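Tv2483 (Treponema vincentii, PDB 6DET) binds L-arginine with high selectivity and, as a lipoprotein of the solute-binding family 3, probably delivers it to an ABC transporter for uptake. Local coordinates at residues D97-G102 and T220-Q225; H112-T117 and A226-V231; R143-E148 and D165-K170. All blocks are in the same frame, centred on the assembly; numbering follows the deposited sequence. Where two conformers were deposited one is given.

Contact 1 of 3, residues D97-G102 and T220-Q225. With ARG (arginine), chain B.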
loop_
_atom_site.group_PDB
_atom_site.type_symbol
_atom_site.label_atom_id
_atom_site.label_comp_id
_atom_site.label_asym_id
_atom_site.label_seq_id
_atom_site.Cartn_x
_atom_site.Cartn_y
_atom_site.Cartn_z
ATOM N N ASP A 97 1.688 3.010 15.698
ATOM C CA ASP A 97 0.402 3.697 15.864
ATOM C C ASP A 97 -0.476 3.616 14.621
ATOM O O ASP A 97 -1.697 3.828 14.716
ATOM C CB ASP A 97 0.632 5.174 16.215
ATOM C CG ASP A 97 1.317 5.348 17.574
ATOM O OD1 ASP A 97 0.930 4.648 18.532
ATOM O OD2 ASP A 97 2.231 6.187 17.684
ATOM N N CYS A 98 0.116 3.350 13.467
ATOM C CA CYS A 98 -0.640 3.283 12.222
ATOM C C CYS A 98 0.227 2.578 11.192
ATOM O O CYS A 98 1.418 2.324 11.424
ATOM C CB CYS A 98 -1.046 4.673 11.749
ATOM S SG CYS A 98 0.303 5.762 11.327
ATOM N N ILE A 99 -0.392 2.248 10.054
ATOM C CA ILE A 99 0.254 1.475 8.989
ATOM C C ILE A 99 0.050 2.221 7.679
ATOM O O ILE A 99 -1.073 2.621 7.368
ATOM C CB ILE A 99 -0.333 0.060 8.852
ATOM C CG1 ILE A 99 -0.348 -0.684 10.196
ATOM C CG2 ILE A 99 0.502 -0.746 7.835
ATOM C CD1 ILE A 99 -1.305 -1.862 10.214
ATOM N N ALA A 100 1.144 2.463 6.959
ATOM C CA ALA A 100 1.103 3.073 5.636
ATOM C C ALA A 100 1.763 2.083 4.662
ATOM O O ALA A 100 1.568 0.875 4.809
ATOM C CB ALA A 100 1.770 4.455 5.681
ATOM N N SER A 101 2.504 2.565 3.661
ATOM C CA SER A 101 3.122 1.707 2.635
ATOM C C SER A 101 2.105 1.093 1.679
ATOM O O SER A 101 2.277 -0.038 1.216
ATOM C CB SER A 101 3.980 0.595 3.274
ATOM O OG SER A 101 5.045 1.220 3.887
ATOM N N GLY A 102 1.044 1.840 1.346
ATOM C CA GLY A 102 0.095 1.356 0.356
ATOM C C GLY A 102 -0.883 0.336 0.910
ATOM O O GLY A 102 -1.123 -0.708 0.305
ATOM N N THR A 220 -5.505 3.393 2.115
ATOM C CA THR A 220 -5.819 4.131 3.333
ATOM C C THR A 220 -4.601 4.094 4.247
ATOM O O THR A 220 -3.541 3.536 3.901
ATOM C CB THR A 220 -7.068 3.534 4.008
ATOM O OG1 THR A 220 -7.459 4.312 5.152
ATOM C CG2 THR A 220 -6.821 2.116 4.453
ATOM N N PHE A 221 -4.748 4.695 5.433
ATOM C CA PHE A 221 -3.817 4.509 6.534
ATOM C C PHE A 221 -4.595 3.832 7.655
ATOM O O PHE A 221 -5.711 4.264 7.979
ATOM C CB PHE A 221 -3.225 5.831 6.996
ATOM C CG PHE A 221 -2.575 6.610 5.918
ATOM C CD1 PHE A 221 -1.615 6.016 5.082
ATOM C CD2 PHE A 221 -2.915 7.930 5.702
ATOM C CE1 PHE A 221 -1.042 6.764 4.079
ATOM C CE2 PHE A 221 -2.329 8.661 4.698
ATOM C CZ PHE A 221 -1.393 8.074 3.891
ATOM N N ALA A 222 -4.044 2.741 8.193
ATOM C CA ALA A 222 -4.753 1.861 9.129
ATOM C C ALA A 222 -4.353 2.158 10.576
ATOM O O ALA A 222 -3.161 2.278 10.883
ATOM C CB ALA A 222 -4.455 0.391 8.815
ATOM N N PHE A 223 -5.353 2.201 11.461
ATOM C CA PHE A 223 -5.184 2.533 12.872
ATOM C C PHE A 223 -5.855 1.468 13.719
ATOM O O PHE A 223 -6.655 0.668 13.227
ATOM C CB PHE A 223 -5.795 3.906 13.196
ATOM C CG PHE A 223 -5.070 5.040 12.564
ATOM C CD1 PHE A 223 -5.250 5.309 11.215
ATOM C CD2 PHE A 223 -4.204 5.828 13.294
ATOM C CE1 PHE A 223 -4.589 6.333 10.615
ATOM C CE2 PHE A 223 -3.522 6.861 12.677
ATOM C CZ PHE A 223 -3.719 7.088 11.311
ATOM N N ARG A 224 -5.569 1.491 15.026
ATOM C CA ARG A 224 -6.254 0.583 15.925
ATOM C C ARG A 224 -7.740 0.900 15.924
ATOM O O ARG A 224 -8.141 2.053 15.787
ATOM C CB ARG A 224 -5.720 0.726 17.357
ATOM C CG ARG A 224 -4.358 0.069 17.590
ATOM C CD ARG A 224 -3.804 0.370 19.011
ATOM N NE ARG A 224 -3.354 1.750 19.083
ATOM C CZ ARG A 224 -2.124 2.167 18.814
ATOM N NH1 ARG A 224 -1.174 1.304 18.471
ATOM N NH2 ARG A 224 -1.845 3.465 18.886
ATOM N N GLN A 225 -8.554 -0.142 16.110
ATOM C CA GLN A 225 -10.003 -0.010 15.972
ATOM C C GLN A 225 -10.571 1.064 16.891
ATOM O O GLN A 225 -11.430 1.859 16.483
ATOM C CB GLN A 225 -10.676 -1.353 16.266
ATOM C CG GLN A 225 -10.395 -2.392 15.213
ATOM C CD GLN A 225 -10.776 -3.778 15.649
ATOM O OE1 GLN A 225 -10.121 -4.383 16.510
ATOM N NE2 GLN A 225 -11.846 -4.296 15.071
HETATM N N ARG B . -1.685 -3.038 -0.832
HETATM C CA ARG B . -0.900 -4.064 -0.096
HETATM C C ARG B . -1.607 -4.397 1.213
HETATM O O ARG B . -2.426 -3.577 1.670
HETATM C CB ARG B . 0.516 -3.569 0.195
HETATM C CG ARG B . 1.384 -3.376 -1.043
HETATM C CD ARG B . 2.767 -2.802 -0.744
HETATM N NE ARG B . 3.541 -3.733 0.054
HETATM C CZ ARG B . 3.834 -3.575 1.340
HETATM N NH1 ARG B . 4.520 -4.544 1.951
HETATM N NH2 ARG B . 3.441 -2.492 2.012
HETATM O OXT ARG B . -1.345 -5.453 1.804
HETATM O O HOH W 1 -4.018 3.648 16.122
HETATM O O HOH W 2 -0.950 3.487 2.935
#

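Contact 2 of 3, residues H112-T117 and A226-V231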
loop_
_atom_site.group_PDB
_atom_site.type_symbol
_atom_site.label_atom_id
_atom_site.label_comp_id
_atom_site.label_asym_id
_atom_site.label_seq_id
_atom_site.Cartn_x
_atom_site.Cartn_y
_atom_site.Cartn_z
ATOM N N HIS A 112 -10.991 -5.355 11.349
ATOM C CA HIS A 112 -9.752 -5.488 12.104
ATOM C C HIS A 112 -9.059 -4.170 12.350
ATOM O O HIS A 112 -8.151 -4.114 13.193
ATOM C CB HIS A 112 -8.753 -6.396 11.366
ATOM C CG HIS A 112 -9.182 -7.821 11.256
ATOM N ND1 HIS A 112 -8.525 -8.842 11.907
ATOM C CD2 HIS A 112 -10.183 -8.401 10.555
ATOM C CE1 HIS A 112 -9.109 -9.990 11.621
ATOM N NE2 HIS A 112 -10.117 -9.751 10.802
ATOM N N TYR A 113 -9.436 -3.121 11.634
ATOM C CA TYR A 113 -8.743 -1.842 11.659
ATOM C C TYR A 113 -9.744 -0.712 11.532
ATOM O O TYR A 113 -10.813 -0.874 10.921
ATOM C CB TYR A 113 -7.746 -1.688 10.491
ATOM C CG TYR A 113 -6.672 -2.749 10.354
ATOM C CD1 TYR A 113 -5.442 -2.592 10.972
ATOM C CD2 TYR A 113 -6.864 -3.876 9.550
ATOM C CE1 TYR A 113 -4.443 -3.517 10.822
ATOM C CE2 TYR A 113 -5.875 -4.818 9.403
ATOM C CZ TYR A 113 -4.661 -4.635 10.039
ATOM O OH TYR A 113 -3.653 -5.567 9.888
ATOM N N ARG A 114 -9.362 0.443 12.079
ATOM C CA ARG A 114 -10.014 1.714 11.792
ATOM C C ARG A 114 -9.213 2.383 10.687
ATOM O O ARG A 114 -8.014 2.610 10.842
ATOM C CB ARG A 114 -10.065 2.617 13.030
ATOM C CG ARG A 114 -10.739 3.988 12.759
ATOM C CD ARG A 114 -10.850 4.833 14.019
ATOM N NE ARG A 114 -11.721 4.210 15.011
ATOM C CZ ARG A 114 -13.022 4.437 15.128
ATOM N NH1 ARG A 114 -13.636 5.291 14.305
ATOM N NH2 ARG A 114 -13.710 3.798 16.065
ATOM N N MET A 115 -9.847 2.663 9.559
ATOM C CA MET A 115 -9.121 3.165 8.402
ATOM C C MET A 115 -9.543 4.600 8.105
ATOM O O MET A 115 -10.713 4.971 8.283
ATOM C CB MET A 115 -9.336 2.233 7.197
ATOM C CG MET A 115 -8.666 0.870 7.455
ATOM S SD MET A 115 -8.900 -0.446 6.221
ATOM C CE MET A 115 -10.575 -0.897 6.596
ATOM N N CYS A 116 -8.583 5.432 7.717
ATOM C CA CYS A 116 -8.919 6.823 7.472
ATOM C C CYS A 116 -9.416 6.974 6.040
ATOM O O CYS A 116 -9.272 6.073 5.210
ATOM C CB CYS A 116 -7.725 7.734 7.717
ATOM S SG CYS A 116 -6.450 7.602 6.456
ATOM N N THR A 117 -10.005 8.131 5.765
ATOM C CA THR A 117 -10.609 8.373 4.479
ATOM C C THR A 117 -9.573 8.064 3.383
ATOM O O THR A 117 -8.410 8.465 3.506
ATOM C CB THR A 117 -11.119 9.803 4.386
ATOM O OG1 THR A 117 -11.826 9.957 3.142
ATOM C CG2 THR A 117 -9.982 10.773 4.487
ATOM N N ALA A 226 -10.113 1.106 18.133
ATOM C CA ALA A 226 -10.690 2.005 19.118
ATOM C C ALA A 226 -10.246 3.455 18.957
ATOM O O ALA A 226 -10.757 4.318 19.669
ATOM C CB ALA A 226 -10.306 1.518 20.516
ATOM N N ASP A 227 -9.272 3.747 18.099
ATOM C CA ASP A 227 -8.544 5.022 18.176
ATOM C C ASP A 227 -9.210 6.099 17.307
ATOM O O ASP A 227 -8.623 6.694 16.397
ATOM C CB ASP A 227 -7.078 4.808 17.792
ATOM C CG ASP A 227 -6.273 4.094 18.877
ATOM O OD1 ASP A 227 -6.882 3.589 19.858
ATOM O OD2 ASP A 227 -5.019 4.020 18.745
ATOM N N ALA A 228 -10.458 6.392 17.653
ATOM C CA ALA A 228 -11.258 7.338 16.874
ATOM C C ALA A 228 -10.727 8.776 16.967
ATOM O O ALA A 228 -10.671 9.486 15.954
ATOM C CB ALA A 228 -12.704 7.258 17.323
ATOM N N SER A 229 -10.320 9.240 18.154
ATOM C CA SER A 229 -9.860 10.626 18.267
ATOM C C SER A 229 -8.536 10.839 17.532
ATOM O O SER A 229 -8.311 11.902 16.933
ATOM C CB SER A 229 -9.721 11.016 19.748
ATOM O OG SER A 229 -8.777 10.139 20.377
ATOM N N LEU A 230 -7.640 9.851 17.575
ATOM C CA LEU A 230 -6.406 9.950 16.802
ATOM C C LEU A 230 -6.714 10.050 15.310
ATOM O O LEU A 230 -6.177 10.912 14.607
ATOM C CB LEU A 230 -5.505 8.740 17.077
ATOM C CG LEU A 230 -4.222 8.656 16.237
ATOM C CD1 LEU A 230 -3.392 9.918 16.412
ATOM C CD2 LEU A 230 -3.375 7.416 16.620
ATOM N N VAL A 231 -7.605 9.194 14.817
ATOM C CA VAL A 231 -7.896 9.188 13.382
ATOM C C VAL A 231 -8.587 10.488 12.983
ATOM O O VAL A 231 -8.281 11.069 11.935
ATOM C CB VAL A 231 -8.734 7.953 13.007
ATOM C CG1 VAL A 231 -9.297 8.067 11.569
ATOM C CG2 VAL A 231 -7.918 6.695 13.137
#

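Contact 3 of 3, residues R143-E148 and D165-K170. With ARG (arginine), chain B.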
loop_
_atom_site.group_PDB
_atom_site.type_symbol
_atom_site.label_atom_id
_atom_site.label_comp_id
_atom_site.label_asym_id
_atom_site.label_seq_id
_atom_site.Cartn_x
_atom_site.Cartn_y
_atom_site.Cartn_z
ATOM N N ARG A 143 -1.252 -22.321 -13.804
ATOM C CA ARG A 143 0.033 -21.658 -13.685
ATOM C C ARG A 143 0.340 -21.452 -12.210
ATOM O O ARG A 143 -0.510 -21.643 -11.343
ATOM C CB ARG A 143 0.034 -20.301 -14.396
ATOM C CG ARG A 143 -0.375 -20.330 -15.851
ATOM C CD ARG A 143 0.695 -20.895 -16.752
ATOM N NE ARG A 143 0.306 -20.723 -18.144
ATOM C CZ ARG A 143 0.950 -21.248 -19.180
ATOM N NH1 ARG A 143 2.035 -21.989 -18.993
ATOM N NH2 ARG A 143 0.505 -21.028 -20.409
ATOM N N THR A 144 1.565 -21.030 -11.943
ATOM C CA THR A 144 1.973 -20.587 -10.619
ATOM C C THR A 144 2.109 -19.077 -10.616
ATOM O O THR A 144 2.791 -18.507 -11.474
ATOM C CB THR A 144 3.296 -21.247 -10.235
ATOM O OG1 THR A 144 3.085 -22.653 -10.172
ATOM C CG2 THR A 144 3.810 -20.740 -8.892
ATOM N N ILE A 145 1.489 -18.430 -9.635
ATOM C CA ILE A 145 1.469 -16.979 -9.563
ATOM C C ILE A 145 1.964 -16.560 -8.191
ATOM O O ILE A 145 1.497 -17.084 -7.171
ATOM C CB ILE A 145 0.066 -16.408 -9.816
ATOM C CG1 ILE A 145 -0.471 -16.944 -11.148
ATOM C CG2 ILE A 145 0.120 -14.866 -9.764
ATOM C CD1 ILE A 145 -1.860 -16.470 -11.484
ATOM N N ALA A 146 2.907 -15.628 -8.168
ATOM C CA ALA A 146 3.516 -15.183 -6.920
ATOM C C ALA A 146 2.823 -13.915 -6.456
ATOM O O ALA A 146 2.458 -13.050 -7.263
ATOM C CB ALA A 146 5.022 -14.928 -7.063
ATOM N N VAL A 147 2.640 -13.823 -5.145
ATOM C CA VAL A 147 2.038 -12.648 -4.527
ATOM C C VAL A 147 2.869 -12.300 -3.306
ATOM O O VAL A 147 3.506 -13.164 -2.695
ATOM C CB VAL A 147 0.557 -12.879 -4.144
ATOM C CG1 VAL A 147 -0.231 -13.369 -5.354
ATOM C CG2 VAL A 147 0.423 -13.859 -2.962
ATOM N N GLU A 148 2.871 -11.029 -2.951
ATOM C CA GLU A 148 3.444 -10.639 -1.672
ATOM C C GLU A 148 2.575 -11.180 -0.524
ATOM O O GLU A 148 1.342 -11.083 -0.552
ATOM C CB GLU A 148 3.595 -9.115 -1.625
ATOM C CG GLU A 148 4.385 -8.619 -0.444
ATOM C CD GLU A 148 4.558 -7.084 -0.403
ATOM O OE1 GLU A 148 3.827 -6.321 -1.088
ATOM O OE2 GLU A 148 5.429 -6.636 0.376
ATOM N N ASP A 165 -9.317 -22.543 -8.108
ATOM C CA ASP A 165 -9.061 -23.980 -8.180
ATOM C C ASP A 165 -8.195 -24.373 -9.373
ATOM O O ASP A 165 -8.121 -25.558 -9.704
ATOM C CB ASP A 165 -10.368 -24.790 -8.226
ATOM C CG ASP A 165 -11.212 -24.622 -6.980
ATOM O OD1 ASP A 165 -10.644 -24.343 -5.903
ATOM O OD2 ASP A 165 -12.447 -24.782 -7.082
ATOM N N HIS A 166 -7.537 -23.410 -10.035
ATOM C CA HIS A 166 -6.647 -23.723 -11.146
ATOM C C HIS A 166 -5.367 -22.898 -11.111
ATOM O O HIS A 166 -4.748 -22.687 -12.158
ATOM C CB HIS A 166 -7.361 -23.517 -12.487
ATOM C CG HIS A 166 -8.372 -24.577 -12.790
ATOM N ND1 HIS A 166 -9.624 -24.290 -13.289
ATOM C CD2 HIS A 166 -8.314 -25.924 -12.667
ATOM C CE1 HIS A 166 -10.296 -25.416 -13.454
ATOM N NE2 HIS A 166 -9.524 -26.422 -13.083
ATOM N N VAL A 167 -4.945 -22.440 -9.940
ATOM C CA VAL A 167 -3.711 -21.680 -9.797
ATOM C C VAL A 167 -2.969 -22.191 -8.570
ATOM O O VAL A 167 -3.586 -22.621 -7.590
ATOM C CB VAL A 167 -3.995 -20.169 -9.691
ATOM C CG1 VAL A 167 -2.735 -19.400 -9.363
ATOM C CG2 VAL A 167 -4.585 -19.664 -10.991
ATOM N N ILE A 168 -1.642 -22.168 -8.647
ATOM C CA ILE A 168 -0.765 -22.338 -7.492
ATOM C C ILE A 168 -0.279 -20.956 -7.090
ATOM O O ILE A 168 0.268 -20.224 -7.923
ATOM C CB ILE A 168 0.422 -23.258 -7.825
ATOM C CG1 ILE A 168 -0.073 -24.589 -8.382
ATOM C CG2 ILE A 168 1.301 -23.500 -6.593
ATOM C CD1 ILE A 168 1.045 -25.456 -8.965
ATOM N N ILE A 169 -0.471 -20.587 -5.828
ATOM C CA ILE A 169 -0.092 -19.265 -5.340
ATOM C C ILE A 169 1.144 -19.395 -4.457
ATOM O O ILE A 169 1.159 -20.183 -3.501
ATOM C CB ILE A 169 -1.252 -18.601 -4.596
ATOM C CG1 ILE A 169 -2.394 -18.367 -5.590
ATOM C CG2 ILE A 169 -0.800 -17.291 -3.980
ATOM C CD1 ILE A 169 -3.700 -17.977 -4.952
ATOM N N LYS A 170 2.197 -18.649 -4.794
ATOM C CA LYS A 170 3.415 -18.615 -3.983
ATOM C C LYS A 170 3.507 -17.249 -3.322
ATOM O O LYS A 170 3.527 -16.227 -4.012
ATOM C CB LYS A 170 4.673 -18.880 -4.812
ATOM C CG LYS A 170 4.894 -20.341 -5.123
ATOM C CD LYS A 170 6.194 -20.568 -5.866
ATOM C CE LYS A 170 6.358 -22.033 -6.215
ATOM N NZ LYS A 170 6.326 -22.896 -5.005
HETATM N N ARG B . -1.685 -3.038 -0.832
HETATM C CA ARG B . -0.900 -4.064 -0.096
HETATM C C ARG B . -1.607 -4.397 1.213
HETATM O O ARG B . -2.426 -3.577 1.670
HETATM C CB ARG B . 0.516 -3.569 0.195
HETATM C CG ARG B . 1.384 -3.376 -1.043
HETATM C CD ARG B . 2.767 -2.802 -0.744
HETATM N NE ARG B . 3.541 -3.733 0.054
HETATM C CZ ARG B . 3.834 -3.575 1.340
HETATM N NH1 ARG B . 4.520 -4.544 1.951
HETATM N NH2 ARG B . 3.441 -2.492 2.012
HETATM O OXT ARG B . -1.345 -5.453 1.804
#

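Contact 1 of 3, residues D97-G102 and T220-Q225
Arg-224 and Asp-97 form a salt bridge at one end of an antiparallel strand pair of the solute-binding-protein fold. Arg-224 NH2 gives a nearly straight bond of 3.0 Å to Asp-97 OD1, with an N-H...O angle of 171°. The oxygen is met on its anti side and lies close to the guanidinium plane. The carboxylate plane stands at 90° to that plane. The guanidinium has further partners: NE pairs with Asp-227, and NH1 bonds to the carbonyls of Leu-91 and Ile-96. Asp-97 OD2 is taken by the backbone N of Val-39. Both flat groups are thus fixed in rotation. A water links Asp-97 O to Arg-224 N, and it also lies over one face of the guanidinium.

Next along the strands, Ile-99 and Ala-222 form a hydrogen-bonded antiparallel pair. Ala-222 N to Ile-99 O is 3.1 Å. The return bond from Ile-99 N to Ala-222 O is 2.9 Å but more bent, at 137°. The side chains of this pair share one face of the sheet, where Ile-99 CD1 rests on Ala-222 CB at 4.1 Å.

The other face carries Cys-98 and Phe-223. Cys-98 CB sits over a face of the Phe-223 ring, 3.6 Å from its centroid, in a CH-pi contact. The sulfur stands obliquely to the same ring. Ala-100 CB touches Phe-221 CD1 at 3.8 Å, and the Phe-221 ring also stacks on Tyr-119. Beyond the pair the chain turns a corner at Ser-101 and Gly-102 and enters the ligand pocket. There Ser-101 O accepts a bond from NH2 of the bound arginine, and Gly-102 O accepts one from its alpha-amino N at 2.7 Å.

Contact 2 of 3, residues H112-T117 and A226-V231
Arg-114 leaves the backbone with CG anti to its own N (chi1 179°), runs straight through chi2, and bends at chi3 (-64°). This path carries its methylenes past Val-231 and lays the guanidinium against the first turn of helix 228-243. Val-231 has CG1 anti to its backbone N (chi1 168°). Its two methyl groups therefore meet different partners: CG2 faces Arg-114, and CG1 faces Cys-116.

The guanidinium lies flat over a methyl group. Ala-228 CB is centred on one face, 3.6 Å from Arg-114 CZ. The contact is van der Waals packing of the planar group on a small apolar side chain. Further back, Arg-114 CD packs on Val-231 CG2 at 3.6 Å, and it also passes Asp-227 O at 3.8 Å. Arg-114 NE donates to the carbonyl of Gln-225, in the loop just before helix 228-243. Asp-227 is not the partner: its OD1 is 6.9 Å from Arg-114 NE, and its OD2 pairs with Arg-224.

Asp-227 occupies the N-cap position, but its side chain makes no capping bond. It is also the centre of an inverse gamma turn. The regular helix bond from Val-231 N to Asp-227 O is 3.1 Å long.

Cys-116 CB gives a looser contact with Val-231 CG1, at 4.2 Å. The contact thus joins short strand 114-115 to the start of helix 228-243. Strand 215-223 pairs with that short strand, and its Phe-223 also packs on Val-231. Helix 28-35 touches the helix start through Ser-28, Trp-29 and Val-32.

Contact 3 of 3, residues R143-E148 and D165-K170
Ile-145 and Val-167 pack on the better covered face of a parallel strand pair, the two strands of a beta-alpha-beta unit. Ile-145 CD1 touches Val-167 CG1 at 3.7 Å. Further along, Val-147 CG2 meets Ile-169 CG2 at 3.8 Å. Leu-157 of the connecting helix 153-158 covers Ile-145, Val-147 and Ile-169.

The face of Thr-144, Ile-168 and Lys-170 is the solvent side, although its contacts are of similar length. Thr-144 has OG1 anti to its carbonyl carbon (chi1 -63°), which turns this oxygen to Ile-168, 3.6 Å from its CB. The methylenes of Lys-170 run alongside Thr-144 CG2, with CD at 3.9 Å. Beyond them, with a bend at chi4, the amino end turns off from strand 143-148.

Four backbone bonds hold the strands in a parallel ladder. Ile-145 N donates to Ile-168 O at 2.8 Å, and Ile-145 O accepts from Lys-170 N at 2.9 Å. Ile-168 N to Arg-143 O and Val-147 N to Lys-170 O complete the set.

At the strand end Glu-148 reaches the bound arginine in an extended form. Its OE1 accepts from the ligand NE and its OE2 from NH1, each at 2.8 Å, so two oxygens grip one guanidinium. Strand 143-148 also pairs in parallel with strand 189-193. It therefore runs between that strand and 167-172, with helix 153-158 over one face and Leu-178 of helix 175-184 against Ala-146 on the other.

How the contacts relate
Contacts 1 and 2 are neighbours, with centres 8 Å apart. Strand 215-223 pairs with both 98-104 and 114-115, and Arg-114 O bonds to Phe-223 N. Their segments alternate along the chain: 97-102, 112-117, 220-225, then 226-231. Contact 3 comes from the chain between, so it is nested inside the loops closed by both. Its centre lies about 27 Å from that of contact 1 and about 33 Å from that of contact 2. The bound arginine bridges contacts 1 and 3, whose nearest atoms are about 7 Å apart and do not touch. This matches the two-lobed family design, in which ligand binding probably draws the lobes together.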